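Long-range contacts in leucyl aminopeptidase (Trypanosoma brucei brucei, PDB 5NTD), which probably removes N-terminal amino acids, leucine among them, from peptides as a manganese-dependent M17 aminopeptidase, and here holds the inhibitor bestatin: residues Thr401-Gln406 with Ala470-Ala475; Ala458-Leu463 with Gly476-Thr481. All blocks are in the same frame, centred on the assembly; numbering follows the deposited sequence.

Contact 1. Residues Thr401-Gln406 with Ala470-Ala475; sequences TLTGAQ and AGVSCA. With BES (2-(3-amino-2-hydroxy-4-phenyl-butyrylamino)-4-methyl-pentanoic acid), chain B.
One wall of the bestatin site in this M17 catalytic domain is the loop that leads from strand 395-400 into helix 404-410, and Leu402, Thr403 and Ala405 on its far side rest on Ala475, Val472 and Gly471 at the start of helix 471-480. No hydrogen bond crosses between the segments; the fit is one of methyl groups. Ala475 CB meets two of them, Leu402 CD2 at 3.7 Å and Thr403 CG2 at 3.8 Å. Val472 does the same work one turn earlier: with CG1 anti to the backbone N (chi1 -173°), CG2 lies beside that N and anti to the carbonyl carbon, against the first turn of helix 404-410, 3.5 Å from Gln406 N and 3.8 Å from Ala405 CB. Ala405 CB also lies over the backbone of Gly471, 4.2 Å from its C.

Thr403 divides its two branches between packing and polar work. OG1 sits between the backbone N and the carbonyl carbon, which leaves CG2, beside the N, to meet the methyl of Ala475. The same OG1 N-caps the helix through a weak bond from Gln406 N (3.0 Å, 130° at the hydrogen) and is also hydrogen-bonded to Asp495. The backbone of the same loop serves the inhibitor: Gly404 N donates a fairly straight bond to the bestatin carboxylate atom O4 (3.1 Å, 158°), and Thr401 O lies 3.2 Å from its N2.

Strand 490-495 runs beside both elements, with Asp495 also taking a bond from Leu402 N. Helix 374-387 meets Leu402 through Leu378 and Ala475 through Arg375, and a second subunit packs its Ile408 on Ala405 and its Thr410 on Ala470.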
ATOM      1  N   THR G 401       1.482  10.127 -25.234  1.00 24.06           N
ATOM      2  CA  THR G 401       1.971   9.186 -24.194  1.00 24.65           C
ATOM      3  C   THR G 401       0.878   9.027 -23.133  1.00 23.86           C
ATOM      4  O   THR G 401       0.951   9.578 -22.047  1.00 26.35           O
ATOM      5  CB  THR G 401       3.263   9.694 -23.559  1.00 24.65           C
ATOM      6  OG1 THR G 401       3.099  11.078 -23.210  1.00 24.18           O
ATOM      7  CG2 THR G 401       4.395   9.570 -24.542  1.00 24.58           C
ATOM      8  N   LEU G 402      -0.170   8.340 -23.497  1.00 23.36           N
ATOM      9  CA  LEU G 402      -1.450   8.566 -22.845  1.00 24.44           C
ATOM     10  C   LEU G 402      -1.778   7.652 -21.642  1.00 24.83           C
ATOM     11  O   LEU G 402      -2.354   8.138 -20.683  1.00 25.75           O
ATOM     12  CB  LEU G 402      -2.617   8.550 -23.851  1.00 24.43           C
ATOM     13  CG  LEU G 402      -3.903   9.233 -23.368  1.00 25.37           C
ATOM     14  CD1 LEU G 402      -3.673  10.693 -22.990  1.00 25.70           C
ATOM     15  CD2 LEU G 402      -4.976   9.136 -24.424  1.00 25.66           C
ATOM     16  N   THR G 403      -1.490   6.365 -21.741  1.00 24.46           N
ATOM     17  CA  THR G 403      -1.924   5.421 -20.717  1.00 25.67           C
ATOM     18  C   THR G 403      -0.854   4.424 -20.361  1.00 26.38           C
ATOM     19  O   THR G 403      -0.172   3.899 -21.238  1.00 26.15           O
ATOM     20  CB  THR G 403      -3.192   4.622 -21.126  1.00 26.65           C
ATOM     21  OG1 THR G 403      -2.895   3.764 -22.229  1.00 28.74           O
ATOM     22  CG2 THR G 403      -4.352   5.525 -21.515  1.00 26.58           C
ATOM     23  N   GLY G 404      -0.786   4.080 -19.075  1.00 25.84           N
ATOM     24  CA  GLY G 404      -0.052   2.900 -18.623  1.00 24.67           C
ATOM     25  C   GLY G 404      -0.635   1.601 -19.203  1.00 24.81           C
ATOM     26  O   GLY G 404       0.081   0.654 -19.513  1.00 25.18           O
ATOM     27  N   ALA G 405      -1.932   1.588 -19.415  1.00 23.97           N
ATOM     28  CA  ALA G 405      -2.609   0.472 -20.094  1.00 24.48           C
ATOM     29  C   ALA G 405      -1.982   0.109 -21.458  1.00 24.13           C
ATOM     30  O   ALA G 405      -1.966  -1.043 -21.851  1.00 22.53           O
ATOM     31  CB  ALA G 405      -4.103   0.786 -20.288  1.00 24.75           C
ATOM     32  N   GLN G 406      -1.470   1.113 -22.165  1.00 23.30           N
ATOM     33  CA  GLN G 406      -0.871   0.886 -23.474  1.00 22.46           C
ATOM     34  C   GLN G 406       0.254  -0.129 -23.387  1.00 23.05           C
ATOM     35  O   GLN G 406       0.345  -1.053 -24.182  1.00 22.28           O
ATOM     36  CB  GLN G 406      -0.360   2.191 -24.064  1.00 23.06           C
ATOM     37  CG  GLN G 406       0.266   2.041 -25.436  1.00 22.83           C
ATOM     38  CD  GLN G 406       1.744   1.756 -25.389  1.00 22.52           C
ATOM     39  OE1 GLN G 406       2.531   2.538 -24.852  1.00 23.50           O
ATOM     40  NE2 GLN G 406       2.128   0.581 -25.871  1.00 21.87           N
ATOM     41  N   ALA G 470     -10.970  -2.108 -21.220  1.00 26.26           N
ATOM     42  CA  ALA G 470     -10.287  -1.583 -22.436  1.00 25.66           C
ATOM     43  C   ALA G 470      -9.829  -0.120 -22.208  1.00 24.93           C
ATOM     44  O   ALA G 470     -10.368   0.817 -22.767  1.00 24.72           O
ATOM     45  CB  ALA G 470     -11.172  -1.691 -23.649  1.00 24.93           C
ATOM     46  N   GLY G 471      -8.815   0.024 -21.378  1.00 23.91           N
ATOM     47  CA  GLY G 471      -8.342   1.334 -20.947  1.00 24.50           C
ATOM     48  C   GLY G 471      -7.690   2.182 -22.032  1.00 24.61           C
ATOM     49  O   GLY G 471      -7.801   3.386 -22.029  1.00 25.29           O
ATOM     50  N   VAL G 472      -6.967   1.547 -22.927  1.00 25.62           N
ATOM     51  CA  VAL G 472      -6.320   2.283 -24.024  1.00 25.40           C
ATOM     52  C   VAL G 472      -7.447   2.852 -24.895  1.00 25.31           C
ATOM     53  O   VAL G 472      -7.409   3.987 -25.317  1.00 22.96           O
ATOM     54  CB  VAL G 472      -5.412   1.415 -24.886  1.00 26.89           C
ATOM     55  CG1 VAL G 472      -4.654   2.298 -25.874  1.00 27.32           C
ATOM     56  CG2 VAL G 472      -4.416   0.630 -24.053  1.00 27.32           C
ATOM     57  N   SER G 473      -8.435   2.001 -25.143  1.00 24.69           N
ATOM     58  CA  SER G 473      -9.546   2.317 -26.017  1.00 24.15           C
ATOM     59  C   SER G 473     -10.406   3.439 -25.451  1.00 25.03           C
ATOM     60  O   SER G 473     -10.769   4.394 -26.140  1.00 25.49           O
ATOM     61  CB  SER G 473     -10.388   1.083 -26.271  1.00 24.29           C
ATOM     62  OG  SER G 473      -9.599   0.003 -26.764  1.00 24.99           O
ATOM     63  N   CYS G 474     -10.743   3.308 -24.190  1.00 24.75           N
ATOM     64  CA  CYS G 474     -11.604   4.300 -23.508  1.00 24.14           C
ATOM     65  C   CYS G 474     -10.976   5.697 -23.494  1.00 23.84           C
ATOM     66  O   CYS G 474     -11.667   6.686 -23.688  1.00 24.15           O
ATOM     67  CB  CYS G 474     -11.944   3.867 -22.076  1.00 23.70           C
ATOM     68  SG  CYS G 474     -13.191   2.564 -22.024  1.00 23.12           S
ATOM     69  N   ALA G 475      -9.675   5.777 -23.293  1.00 23.14           N
ATOM     70  CA  ALA G 475      -8.986   7.089 -23.359  1.00 23.48           C
ATOM     71  C   ALA G 475      -9.122   7.700 -24.763  1.00 24.72           C
ATOM     72  O   ALA G 475      -9.348   8.889 -24.933  1.00 25.15           O
ATOM     73  CB  ALA G 475      -7.537   6.973 -22.971  1.00 23.49           C
TER
HETATM   74  N2  BES B 604       1.245  10.516 -18.963  1.00 35.92           N
HETATM   75  C1  BES B 604       0.560   9.437 -18.254  1.00 39.43           C
HETATM   76  C6  BES B 604       0.627   8.077 -18.991  1.00 39.14           C
HETATM   77  C7  BES B 604       1.872   7.251 -18.822  1.00 39.03           C
HETATM   78  C8  BES B 604       2.988   7.474 -19.616  1.00 40.10           C
HETATM   79  C12 BES B 604       1.911   6.208 -17.905  1.00 40.82           C
HETATM   80  C9  BES B 604       4.136   6.701 -19.466  1.00 39.64           C
HETATM   81  C11 BES B 604       3.068   5.429 -17.749  1.00 39.97           C
HETATM   82  C10 BES B 604       4.185   5.678 -18.522  1.00 39.53           C
HETATM   83  C2  BES B 604      -0.895   9.908 -18.049  1.00 41.88           C
HETATM   84  O2  BES B 604      -1.047  11.357 -17.940  1.00 40.28           O
HETATM   85  C3  BES B 604      -1.392   9.314 -16.763  1.00 44.86           C
HETATM   86  O3  BES B 604      -1.154  10.018 -15.754  1.00 44.29           O
HETATM   87  N1  BES B 604      -2.053   8.156 -16.917  1.00 43.62           N
HETATM   88  C4  BES B 604      -2.635   7.381 -15.861  1.00 48.69           C
HETATM   89  C13 BES B 604      -4.094   7.754 -15.624  1.00 48.50           C
HETATM   90  C14 BES B 604      -4.672   7.266 -14.296  1.00 49.29           C
HETATM   91  C15 BES B 604      -3.826   7.479 -13.047  1.00 48.09           C
HETATM   92  C16 BES B 604      -5.986   7.961 -14.036  1.00 51.66           C
HETATM   93  C5  BES B 604      -2.605   5.927 -16.189  1.00 49.18           C
HETATM   94  O1  BES B 604      -2.324   5.147 -15.279  1.00 54.68           O
HETATM   95  O4  BES B 604      -2.867   5.544 -17.333  1.00 49.61           O

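Contact 2. Residues Ala458-Leu463 with Gly476-Thr481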
ATOM      1  N   ALA G 458     -22.167  16.520 -15.234  1.00 33.32           N
ATOM      2  CA  ALA G 458     -21.534  17.015 -16.461  1.00 32.29           C
ATOM      3  C   ALA G 458     -21.910  16.095 -17.595  1.00 30.86           C
ATOM      4  O   ALA G 458     -22.438  15.010 -17.369  1.00 31.74           O
ATOM      5  CB  ALA G 458     -20.021  17.085 -16.297  1.00 31.70           C
ATOM      6  N   ASP G 459     -21.559  16.486 -18.808  1.00 30.26           N
ATOM      7  CA  ASP G 459     -21.801  15.618 -19.985  1.00 28.81           C
ATOM      8  C   ASP G 459     -21.046  14.303 -19.876  1.00 27.76           C
ATOM      9  O   ASP G 459     -21.551  13.272 -20.228  1.00 29.01           O
ATOM     10  CB  ASP G 459     -21.424  16.304 -21.287  1.00 29.09           C
ATOM     11  CG  ASP G 459     -22.308  17.473 -21.597  1.00 28.47           C
ATOM     12  OD1 ASP G 459     -23.523  17.388 -21.364  1.00 28.79           O
ATOM     13  OD2 ASP G 459     -21.768  18.498 -22.049  1.00 28.25           O
ATOM     14  N   MET G 460     -19.854  14.365 -19.344  1.00 27.31           N
ATOM     15  CA  MET G 460     -19.033  13.170 -19.140  1.00 27.79           C
ATOM     16  C   MET G 460     -18.026  13.365 -18.019  1.00 27.94           C
ATOM     17  O   MET G 460     -17.726  14.490 -17.605  1.00 27.74           O
ATOM     18  CB  MET G 460     -18.282  12.813 -20.426  1.00 28.14           C
ATOM     19  CG  MET G 460     -17.178  13.817 -20.779  1.00 28.51           C
ATOM     20  SD  MET G 460     -16.554  13.631 -22.466  1.00 28.45           S
ATOM     21  CE  MET G 460     -17.903  14.351 -23.378  1.00 30.91           C
ATOM     22  N   THR G 461     -17.471  12.252 -17.554  1.00 27.37           N
ATOM     23  CA  THR G 461     -16.254  12.289 -16.706  1.00 27.26           C
ATOM     24  C   THR G 461     -15.005  12.187 -17.607  1.00 27.33           C
ATOM     25  O   THR G 461     -15.110  11.964 -18.799  1.00 28.47           O
ATOM     26  CB  THR G 461     -16.210  11.127 -15.714  1.00 27.52           C
ATOM     27  OG1 THR G 461     -16.079   9.903 -16.448  1.00 29.25           O
ATOM     28  CG2 THR G 461     -17.491  11.083 -14.865  1.00 27.37           C
ATOM     29  N   ASN G 462     -13.841  12.394 -17.018  1.00 27.83           N
ATOM     30  CA  ASN G 462     -12.568  12.131 -17.686  1.00 28.37           C
ATOM     31  C   ASN G 462     -11.926  10.785 -17.354  1.00 28.84           C
ATOM     32  O   ASN G 462     -10.788  10.538 -17.710  1.00 28.46           O
ATOM     33  CB  ASN G 462     -11.566  13.242 -17.410  1.00 28.75           C
ATOM     34  CG  ASN G 462     -10.882  13.098 -16.085  1.00 28.31           C
ATOM     35  OD1 ASN G 462     -11.500  12.743 -15.073  1.00 29.39           O
ATOM     36  ND2 ASN G 462      -9.603  13.434 -16.055  1.00 30.05           N
ATOM     37  N   LEU G 463     -12.637   9.950 -16.622  1.00 29.32           N
ATOM     38  CA  LEU G 463     -12.093   8.671 -16.212  1.00 31.35           C
ATOM     39  C   LEU G 463     -13.158   7.625 -16.130  1.00 32.65           C
ATOM     40  O   LEU G 463     -14.232   7.837 -15.615  1.00 35.23           O
ATOM     41  CB  LEU G 463     -11.389   8.772 -14.863  1.00 33.69           C
ATOM     42  CG  LEU G 463     -10.554   7.543 -14.440  1.00 35.60           C
ATOM     43  CD1 LEU G 463      -9.304   7.440 -15.286  1.00 35.87           C
ATOM     44  CD2 LEU G 463     -10.151   7.581 -12.984  1.00 34.73           C
ATOM     45  N   GLY G 476      -9.005   6.845 -25.764  1.00 25.76           N
ATOM     46  CA  GLY G 476      -9.204   7.260 -27.158  1.00 26.02           C
ATOM     47  C   GLY G 476     -10.622   7.732 -27.374  1.00 26.55           C
ATOM     48  O   GLY G 476     -10.868   8.798 -27.934  1.00 27.38           O
ATOM     49  N   TYR G 477     -11.559   6.955 -26.870  1.00 26.90           N
ATOM     50  CA  TYR G 477     -12.985   7.300 -27.008  1.00 26.52           C
ATOM     51  C   TYR G 477     -13.239   8.706 -26.487  1.00 27.35           C
ATOM     52  O   TYR G 477     -13.933   9.499 -27.096  1.00 28.50           O
ATOM     53  CB  TYR G 477     -13.900   6.294 -26.298  1.00 26.35           C
ATOM     54  CG  TYR G 477     -15.306   6.828 -26.183  1.00 27.19           C
ATOM     55  CD1 TYR G 477     -16.180   6.782 -27.266  1.00 27.62           C
ATOM     56  CD2 TYR G 477     -15.741   7.468 -25.022  1.00 28.21           C
ATOM     57  CE1 TYR G 477     -17.455   7.314 -27.192  1.00 27.82           C
ATOM     58  CE2 TYR G 477     -17.016   8.004 -24.940  1.00 29.13           C
ATOM     59  CZ  TYR G 477     -17.861   7.924 -26.027  1.00 29.24           C
ATOM     60  OH  TYR G 477     -19.109   8.482 -25.958  1.00 32.98           O
ATOM     61  N   PHE G 478     -12.695   8.997 -25.310  1.00 27.04           N
ATOM     62  CA  PHE G 478     -12.888  10.303 -24.669  1.00 26.93           C
ATOM     63  C   PHE G 478     -12.550  11.425 -25.660  1.00 27.33           C
ATOM     64  O   PHE G 478     -13.280  12.398 -25.823  1.00 26.92           O
ATOM     65  CB  PHE G 478     -12.030  10.466 -23.414  1.00 26.96           C
ATOM     66  CG  PHE G 478     -12.146  11.819 -22.788  1.00 27.25           C
ATOM     67  CD1 PHE G 478     -11.405  12.888 -23.262  1.00 27.78           C
ATOM     68  CD2 PHE G 478     -13.025  12.040 -21.735  1.00 27.93           C
ATOM     69  CE1 PHE G 478     -11.529  14.148 -22.693  1.00 28.15           C
ATOM     70  CE2 PHE G 478     -13.157  13.303 -21.162  1.00 27.12           C
ATOM     71  CZ  PHE G 478     -12.410  14.353 -21.632  1.00 27.34           C
ATOM     72  N   ILE G 479     -11.403  11.266 -26.274  1.00 28.40           N
ATOM     73  CA  ILE G 479     -10.879  12.261 -27.231  1.00 28.97           C
ATOM     74  C   ILE G 479     -11.876  12.456 -28.392  1.00 28.67           C
ATOM     75  O   ILE G 479     -12.161  13.571 -28.767  1.00 29.22           O
ATOM     76  CB  ILE G 479      -9.520  11.841 -27.787  1.00 28.76           C
ATOM     77  CG1 ILE G 479      -8.486  11.803 -26.668  1.00 27.89           C
ATOM     78  CG2 ILE G 479      -9.084  12.818 -28.866  1.00 30.13           C
ATOM     79  CD1 ILE G 479      -7.228  11.025 -27.025  1.00 27.24           C
ATOM     80  N   THR G 480     -12.456  11.358 -28.871  1.00 27.21           N
ATOM     81  CA  THR G 480     -13.393  11.406 -30.007  1.00 27.53           C
ATOM     82  C   THR G 480     -14.658  12.217 -29.709  1.00 28.40           C
ATOM     83  O   THR G 480     -15.204  12.842 -30.600  1.00 28.52           O
ATOM     84  CB  THR G 480     -13.810  10.029 -30.556  1.00 26.74           C
ATOM     85  OG1 THR G 480     -14.585   9.315 -29.600  1.00 27.07           O
ATOM     86  CG2 THR G 480     -12.586   9.234 -30.909  1.00 27.60           C
ATOM     87  N   THR G 481     -15.082  12.234 -28.451  1.00 27.67           N
ATOM     88  CA  THR G 481     -16.295  12.974 -28.072  1.00 27.32           C
ATOM     89  C   THR G 481     -16.128  14.482 -28.300  1.00 28.06           C
ATOM     90  O   THR G 481     -17.110  15.206 -28.333  1.00 27.80           O
ATOM     91  CB  THR G 481     -16.723  12.764 -26.610  1.00 26.54           C
ATOM     92  OG1 THR G 481     -15.770  13.375 -25.721  1.00 26.12           O
ATOM     93  CG2 THR G 481     -16.889  11.275 -26.293  1.00 27.27           C
TER
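Phe478, Met460 and Thr481 supply most of the surface buried here, where short strand 460-461 and the residue after it lie against the last turns of helix 471-480. Phe478 reaches out from the helix with CG anti to its backbone N (chi1 177°), which carries the ring across to the strand with CE2 foremost. The closest contacts fall on CE2, with CD2 beside it also near Thr461 O and Met460 SD: Thr461 O sits at the edge, in the plane of the ring, 3.3 Å from CE2, and Asn462 CA approaches the same atom obliquely at 3.7 Å. A carbonyl oxygen in this position faces the slightly positive rim of the ring, a probably favourable placement.

Met460 makes a Met-aromatic contact with the ring. Its side chain crosses that of Phe478 at about a right angle, and SD lies 4.3 Å from the ring centroid, 38° off the normal, an oblique approach. A bend at chi3 (75°) then turns CE on toward Thr481, and the two side chains meet tip to tip with CE 3.3 Å from OG1. This hydroxyl is already engaged, donating to Phe478 O one turn back (2.7 Å) in the plane of that carbonyl. The bond helps to fix the side-chain rotation of Thr481 and ties it to the residue whose ring meets the same methionine.

Strand 460-461 is the outer member of a three-stranded sheet with strands 364-366 and 356-358, and Val365 of strand 364-366 also touches Phe478. Helix 374-387 reaches the ring through Arg375, while the ring of His482 meets that of Phe478 with the planes inclined.

Helix 471-480 is shared: contact 1 takes its first turn and contact 2 its last ones. Both are largely buried, though contact 1 lies nearer the centre of the chain. Contact 1 is made chiefly by methyl groups, between helix 471-480 and a loop with the helix start after it, and the backbone of that loop meets bestatin; contact 2 instead reaches an edge strand with an aromatic ring, a thioether and a carbonyl. Their centres are 13 Å apart, and they join directly where Leu402 CD2 packs on Ile479 CD1 at 3.9 Å. Arg375 of helix 374-387 touches both, on Ala475 and on Phe478.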